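Local coordinates for protein Abbfa_003403 (Acinetobacter baumannii, PDB 4ZXH) that probably activates an amino acid as its adenylate, loads it onto a phosphopantetheine arm for condensation and releases the product through its thioesterase domain, at residues G535-R540 / K580-Q585; T584-M589 / R598-Q603. One frame throughout, in Å; residues are numbered along the deposited sequence.

How the contacts relate
Followed from the N terminus, the chain first lays down strand 533-537, runs through helix 543-553, strand 557-560 and helix 567-577, and returns as strand 581-584; contact 1 closes this loop of 39 intervening residues. Contact 2 closes a much shorter one, with eight residues between its segments, when strand 598-600 pairs with the far edge of strand 581-584. The two loops follow in series and share Thr584 and Gln585. Their centres lie about 7 Å apart, and Leu599 N reaches Ile582 O at 2.9 Å, a probable hydrogen bond. Together they join three neighbouring strands of the four-stranded parallel sheet in the AMP-binding region.

Contact 1. Residues G535-R540 / K580-Q585; sequences GLMLDR and KVILTQ
Gly535 and Leu583 are joined by a backbone bond in a parallel pairing whose short axes come within 4.4 Å at an angle of 24°. Leu583 N donates to Gly535 O at 2.6 Å and Met537 N to Leu583 O at 2.9 Å, so Leu583 bonds to the residues on either side of Leu536; Gly535 N to Val581 O continues the ladder backwards. The strands run nearest at Gly535, which has no side chain and whose CA lies 4.1 Å from Ile582 CA. On one face, Leu536 and Leu583 lie side by side and point the same way, Leu536 CD1 4.0 Å from Leu583 CD2. The other face carries Met537 CB against the CG2 branch of Ile582.

Beyond Met537 the ladder gives way to side-chain bonds. With OG1 of Thr584 anti to its own backbone N (chi1 176°), the hydroxyl turns onto Met537 O and donates in the carbonyl plane at 3.0 Å. Gln585 then crosses Asp539 at about a right angle: its OE1 accepts from Asp539 N at 2.9 Å in a straight N-H bond (173°), although the donor stands above the amide plane. Towards this end the contact opens, Asp539 being partly exposed, while Gln585 beside it is buried.

The strands are neighbours in the four-stranded sheet of the AMP-binding region, joined by two successive beta-alpha-beta units through strand 557-560. Helix 543-553 covers the leucine face, with Ala547 and Ile548 on Leu536 and Ile551 on Leu583. Strand 557-560 flanks Leu536 through Val559, while strand 598-600 borders Ile582 through Leu599.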
loop_
_atom_site.group_PDB
_atom_site.type_symbol
_atom_site.label_atom_id
_atom_site.label_comp_id
_atom_site.label_asym_id
_atom_site.label_seq_id
_atom_site.Cartn_x
_atom_site.Cartn_y
_atom_site.Cartn_z
ATOM N N GLY A 535 -31.879 40.642 0.308
ATOM C CA GLY A 535 -32.051 39.232 0.615
ATOM C C GLY A 535 -32.926 38.575 -0.435
ATOM O O GLY A 535 -33.929 39.140 -0.869
ATOM N N LEU A 536 -32.541 37.383 -0.861
ATOM C CA LEU A 536 -33.300 36.675 -1.878
ATOM C C LEU A 536 -33.692 35.287 -1.395
ATOM O O LEU A 536 -32.840 34.400 -1.285
ATOM C CB LEU A 536 -32.493 36.574 -3.162
ATOM C CG LEU A 536 -33.237 35.959 -4.338
ATOM C CD1 LEU A 536 -34.539 36.707 -4.590
ATOM C CD2 LEU A 536 -32.324 36.002 -5.564
ATOM N N MET A 537 -34.979 35.109 -1.105
ATOM C CA MET A 537 -35.488 33.849 -0.571
ATOM C C MET A 537 -36.582 33.292 -1.482
ATOM O O MET A 537 -37.770 33.523 -1.235
ATOM C CB MET A 537 -36.021 34.054 0.853
ATOM C CG MET A 537 -36.234 32.778 1.644
ATOM S SD MET A 537 -37.012 33.024 3.261
ATOM C CE MET A 537 -35.706 33.813 4.183
ATOM N N LEU A 538 -36.177 32.559 -2.525
ATOM C CA LEU A 538 -37.114 32.042 -3.536
ATOM C C LEU A 538 -37.117 30.521 -3.695
ATOM O O LEU A 538 -36.163 29.850 -3.313
ATOM C CB LEU A 538 -36.803 32.662 -4.901
ATOM C CG LEU A 538 -36.935 34.179 -5.043
ATOM C CD1 LEU A 538 -36.838 34.591 -6.509
ATOM C CD2 LEU A 538 -38.231 34.681 -4.414
ATOM N N ASP A 539 -38.200 29.992 -4.267
ATOM C CA ASP A 539 -38.245 28.610 -4.760
ATOM C C ASP A 539 -37.730 28.574 -6.187
ATOM O O ASP A 539 -37.716 29.598 -6.869
ATOM C CB ASP A 539 -39.659 28.036 -4.716
ATOM C CG ASP A 539 -40.002 27.417 -3.374
ATOM O OD1 ASP A 539 -39.076 26.928 -2.693
ATOM O OD2 ASP A 539 -41.201 27.421 -2.998
ATOM N N ARG A 540 -37.319 27.401 -6.653
ATOM C CA ARG A 540 -36.728 27.314 -7.982
ATOM C C ARG A 540 -37.777 27.421 -9.079
ATOM O O ARG A 540 -38.245 26.421 -9.613
ATOM C CB ARG A 540 -35.925 26.020 -8.123
ATOM C CG ARG A 540 -34.782 25.955 -7.134
ATOM C CD ARG A 540 -33.889 24.781 -7.381
ATOM N NE ARG A 540 -33.208 24.869 -8.666
ATOM C CZ ARG A 540 -32.181 25.671 -8.931
ATOM N NH1 ARG A 540 -31.695 26.485 -8.001
ATOM N NH2 ARG A 540 -31.637 25.656 -10.141
ATOM N N LYS A 580 -31.261 45.376 3.228
ATOM C CA LYS A 580 -32.290 46.410 3.201
ATOM C C LYS A 580 -33.666 45.786 3.251
ATOM O O LYS A 580 -34.563 46.298 3.904
ATOM C CB LYS A 580 -32.160 47.260 1.938
ATOM C CG LYS A 580 -33.149 48.399 1.831
ATOM C CD LYS A 580 -32.824 49.478 2.838
ATOM C CE LYS A 580 -33.298 50.862 2.384
ATOM N NZ LYS A 580 -32.309 51.514 1.466
ATOM N N VAL A 581 -33.814 44.677 2.532
ATOM C CA VAL A 581 -35.097 44.025 2.347
ATOM C C VAL A 581 -34.836 42.558 2.043
ATOM O O VAL A 581 -33.726 42.197 1.652
ATOM C CB VAL A 581 -35.916 44.690 1.198
ATOM C CG1 VAL A 581 -35.447 44.199 -0.160
ATOM C CG2 VAL A 581 -37.388 44.410 1.354
ATOM N N ILE A 582 -35.842 41.711 2.247
ATOM C CA ILE A 582 -35.783 40.308 1.810
ATOM C C ILE A 582 -36.844 40.089 0.738
ATOM O O ILE A 582 -38.042 40.248 1.007
ATOM C CB ILE A 582 -36.021 39.322 2.980
ATOM C CG1 ILE A 582 -34.868 39.375 3.991
ATOM C CG2 ILE A 582 -36.225 37.910 2.460
ATOM C CD1 ILE A 582 -35.203 38.714 5.315
ATOM N N LEU A 583 -36.408 39.779 -0.483
ATOM C CA LEU A 583 -37.342 39.570 -1.589
ATOM C C LEU A 583 -37.665 38.094 -1.624
ATOM O O LEU A 583 -36.788 37.267 -1.845
ATOM C CB LEU A 583 -36.752 40.046 -2.927
ATOM C CG LEU A 583 -37.579 39.887 -4.215
ATOM C CD1 LEU A 583 -38.770 40.840 -4.316
ATOM C CD2 LEU A 583 -36.677 40.011 -5.439
ATOM N N THR A 584 -38.926 37.769 -1.382
ATOM C CA THR A 584 -39.353 36.382 -1.228
ATOM C C THR A 584 -40.666 36.166 -1.978
ATOM O O THR A 584 -41.110 37.045 -2.703
ATOM C CB THR A 584 -39.513 36.039 0.253
ATOM O OG1 THR A 584 -40.024 34.711 0.394
ATOM C CG2 THR A 584 -40.465 37.028 0.919
ATOM N N GLN A 585 -41.298 35.009 -1.833
ATOM C CA GLN A 585 -42.554 34.791 -2.546
ATOM C C GLN A 585 -43.689 34.611 -1.554
ATOM O O GLN A 585 -43.440 34.401 -0.370
ATOM C CB GLN A 585 -42.457 33.592 -3.509
ATOM C CG GLN A 585 -41.984 32.285 -2.900
ATOM C CD GLN A 585 -41.560 31.265 -3.949
ATOM O OE1 GLN A 585 -40.596 31.480 -4.697
ATOM N NE2 GLN A 585 -42.289 30.150 -4.018
#

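Contact 2. Residues T584-M589 / R598-Q603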
loop_
_atom_site.group_PDB
_atom_site.type_symbol
_atom_site.label_atom_id
_atom_site.label_comp_id
_atom_site.label_asym_id
_atom_site.label_seq_id
_atom_site.Cartn_x
_atom_site.Cartn_y
_atom_site.Cartn_z
ATOM N N THR A 584 -38.926 37.769 -1.382
ATOM C CA THR A 584 -39.353 36.382 -1.228
ATOM C C THR A 584 -40.666 36.166 -1.978
ATOM O O THR A 584 -41.110 37.045 -2.703
ATOM C CB THR A 584 -39.513 36.039 0.253
ATOM O OG1 THR A 584 -40.024 34.711 0.394
ATOM C CG2 THR A 584 -40.465 37.028 0.919
ATOM N N GLN A 585 -41.298 35.009 -1.833
ATOM C CA GLN A 585 -42.554 34.791 -2.546
ATOM C C GLN A 585 -43.689 34.611 -1.554
ATOM O O GLN A 585 -43.440 34.401 -0.370
ATOM C CB GLN A 585 -42.457 33.592 -3.509
ATOM C CG GLN A 585 -41.984 32.285 -2.900
ATOM C CD GLN A 585 -41.560 31.265 -3.949
ATOM O OE1 GLN A 585 -40.596 31.480 -4.697
ATOM N NE2 GLN A 585 -42.289 30.150 -4.018
ATOM N N THR A 586 -44.925 34.698 -2.047
ATOM C CA THR A 586 -46.132 34.722 -1.210
ATOM C C THR A 586 -46.153 33.693 -0.083
ATOM O O THR A 586 -46.305 34.054 1.086
ATOM C CB THR A 586 -47.386 34.502 -2.062
ATOM O OG1 THR A 586 -47.336 35.355 -3.213
ATOM C CG2 THR A 586 -48.645 34.781 -1.249
ATOM N N GLU A 587 -45.990 32.418 -0.443
ATOM C CA GLU A 587 -46.033 31.302 0.511
ATOM C C GLU A 587 -45.088 31.440 1.715
ATOM O O GLU A 587 -45.338 30.857 2.772
ATOM C CB GLU A 587 -45.703 29.988 -0.198
ATOM C CG GLU A 587 -46.578 29.630 -1.392
ATOM C CD GLU A 587 -46.124 30.267 -2.705
ATOM O OE1 GLU A 587 -45.483 31.341 -2.678
ATOM O OE2 GLU A 587 -46.392 29.664 -3.772
ATOM N N LEU A 588 -44.009 32.205 1.556
ATOM C CA LEU A 588 -42.924 32.206 2.539
ATOM C C LEU A 588 -42.854 33.455 3.424
ATOM O O LEU A 588 -41.931 33.587 4.231
ATOM C CB LEU A 588 -41.586 32.030 1.807
ATOM C CG LEU A 588 -41.543 30.842 0.843
ATOM C CD1 LEU A 588 -40.318 30.880 -0.078
ATOM C CD2 LEU A 588 -41.594 29.519 1.608
ATOM N N MET A 589 -43.823 34.360 3.277
ATOM C CA MET A 589 -43.749 35.700 3.886
ATOM C C MET A 589 -43.637 35.683 5.414
ATOM O O MET A 589 -43.031 36.575 6.009
ATOM C CB MET A 589 -44.961 36.542 3.466
ATOM C CG MET A 589 -44.918 37.016 2.020
ATOM S SD MET A 589 -43.677 38.305 1.696
ATOM C CE MET A 589 -44.551 39.759 2.266
ATOM N N ARG A 598 -39.944 42.624 4.339
ATOM C CA ARG A 598 -40.095 41.582 3.334
ATOM C C ARG A 598 -40.922 42.131 2.177
ATOM O O ARG A 598 -41.834 42.917 2.392
ATOM C CB ARG A 598 -40.751 40.336 3.949
ATOM C CG ARG A 598 -40.449 40.189 5.440
ATOM C CD ARG A 598 -41.660 39.687 6.232
ATOM N NE ARG A 598 -41.433 39.754 7.676
ATOM C CZ ARG A 598 -41.214 38.698 8.458
ATOM N NH1 ARG A 598 -41.187 37.470 7.948
ATOM N NH2 ARG A 598 -41.017 38.873 9.761
ATOM N N LEU A 599 -40.568 41.737 0.959
ATOM C CA LEU A 599 -41.316 42.083 -0.240
ATOM C C LEU A 599 -41.730 40.846 -1.029
ATOM O O LEU A 599 -40.915 39.968 -1.314
ATOM C CB LEU A 599 -40.494 42.983 -1.143
ATOM C CG LEU A 599 -40.412 44.450 -0.778
ATOM C CD1 LEU A 599 -39.440 45.097 -1.741
ATOM C CD2 LEU A 599 -41.775 45.066 -0.883
ATOM N N ASP A 600 -43.000 40.792 -1.397
ATOM C CA ASP A 600 -43.510 39.686 -2.190
ATOM C C ASP A 600 -43.294 39.952 -3.673
ATOM O O ASP A 600 -43.891 40.865 -4.243
ATOM C CB ASP A 600 -44.992 39.463 -1.885
ATOM C CG ASP A 600 -45.590 38.300 -2.659
ATOM O OD1 ASP A 600 -44.831 37.603 -3.374
ATOM O OD2 ASP A 600 -46.825 38.086 -2.544
ATOM N N ILE A 601 -42.457 39.133 -4.295
ATOM C CA ILE A 601 -42.116 39.288 -5.711
ATOM C C ILE A 601 -43.315 39.099 -6.651
ATOM O O ILE A 601 -43.307 39.574 -7.788
ATOM C CB ILE A 601 -41.001 38.304 -6.124
ATOM C CG1 ILE A 601 -40.324 38.753 -7.414
ATOM C CG2 ILE A 601 -41.549 36.913 -6.298
ATOM C CD1 ILE A 601 -39.212 37.825 -7.843
ATOM N N ASN A 602 -44.352 38.416 -6.182
ATOM C CA ASN A 602 -45.541 38.235 -7.006
ATOM C C ASN A 602 -46.327 39.534 -7.142
ATOM O O ASN A 602 -47.136 39.678 -8.057
ATOM C CB ASN A 602 -46.437 37.141 -6.424
ATOM C CG ASN A 602 -45.777 35.766 -6.438
ATOM O OD1 ASN A 602 -45.159 35.368 -7.431
ATOM N ND2 ASN A 602 -45.893 35.041 -5.321
ATOM N N GLN A 603 -46.085 40.472 -6.226
ATOM C CA GLN A 603 -46.787 41.754 -6.202
ATOM C C GLN A 603 -46.142 42.731 -7.147
ATOM O O GLN A 603 -46.702 43.782 -7.450
ATOM C CB GLN A 603 -46.801 42.349 -4.796
ATOM C CG GLN A 603 -47.723 41.633 -3.850
ATOM C CD GLN A 603 -49.005 41.225 -4.534
ATOM O OE1 GLN A 603 -49.187 40.055 -4.882
ATOM N NE2 GLN A 603 -49.891 42.194 -4.765
#
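A short 3-10 turn, residues 586-588, leads out of the third strand of a parallel sheet, and contact 2 joins that strand and turn to strand 598-600, one of the two edge strands of the sheet. The pairing rests on two straight backbone bonds around Thr584: its N donates to Leu599 O at 3.0 Å, and its O accepts from Ile601 N at the same length.

Polar side chains tie the turn to the end of strand 598-600. The Thr586 hydroxyl donates to Asp600 OD2 at 2.9 Å, meeting it on the syn side and 21° out of the carboxylate plane, and itself accepts from Asn602 ND2, with OG1 lying in the Asn602 amide plane. One oxygen thus connects an acid and an amide. Asp600 sets its CG trans to its own N (chi1 -179°), which carries the carboxylate to Thr586; its other oxygen, OD1, takes Asn602 N at 3.0 Å from above the plane, forming an Asx turn. Both carboxylate oxygens are therefore held, which should limit rotation of the group.

At the other end, Met589, bent at chi2 and chi3, folds its SD across Asp600 at about a right angle, 4.0 Å from CB. Arg598 NH1 makes a weak, bent bond to Met589 O and a further hydrogen bond to Leu592 O.

Tyr522 and Leu523 of helix 509-525 meet Leu599. Ile601 packs between that helix, at Ile519, and Leu543 and Ala547 of helix 543-553, while also touching Leu583 of strand 581-584.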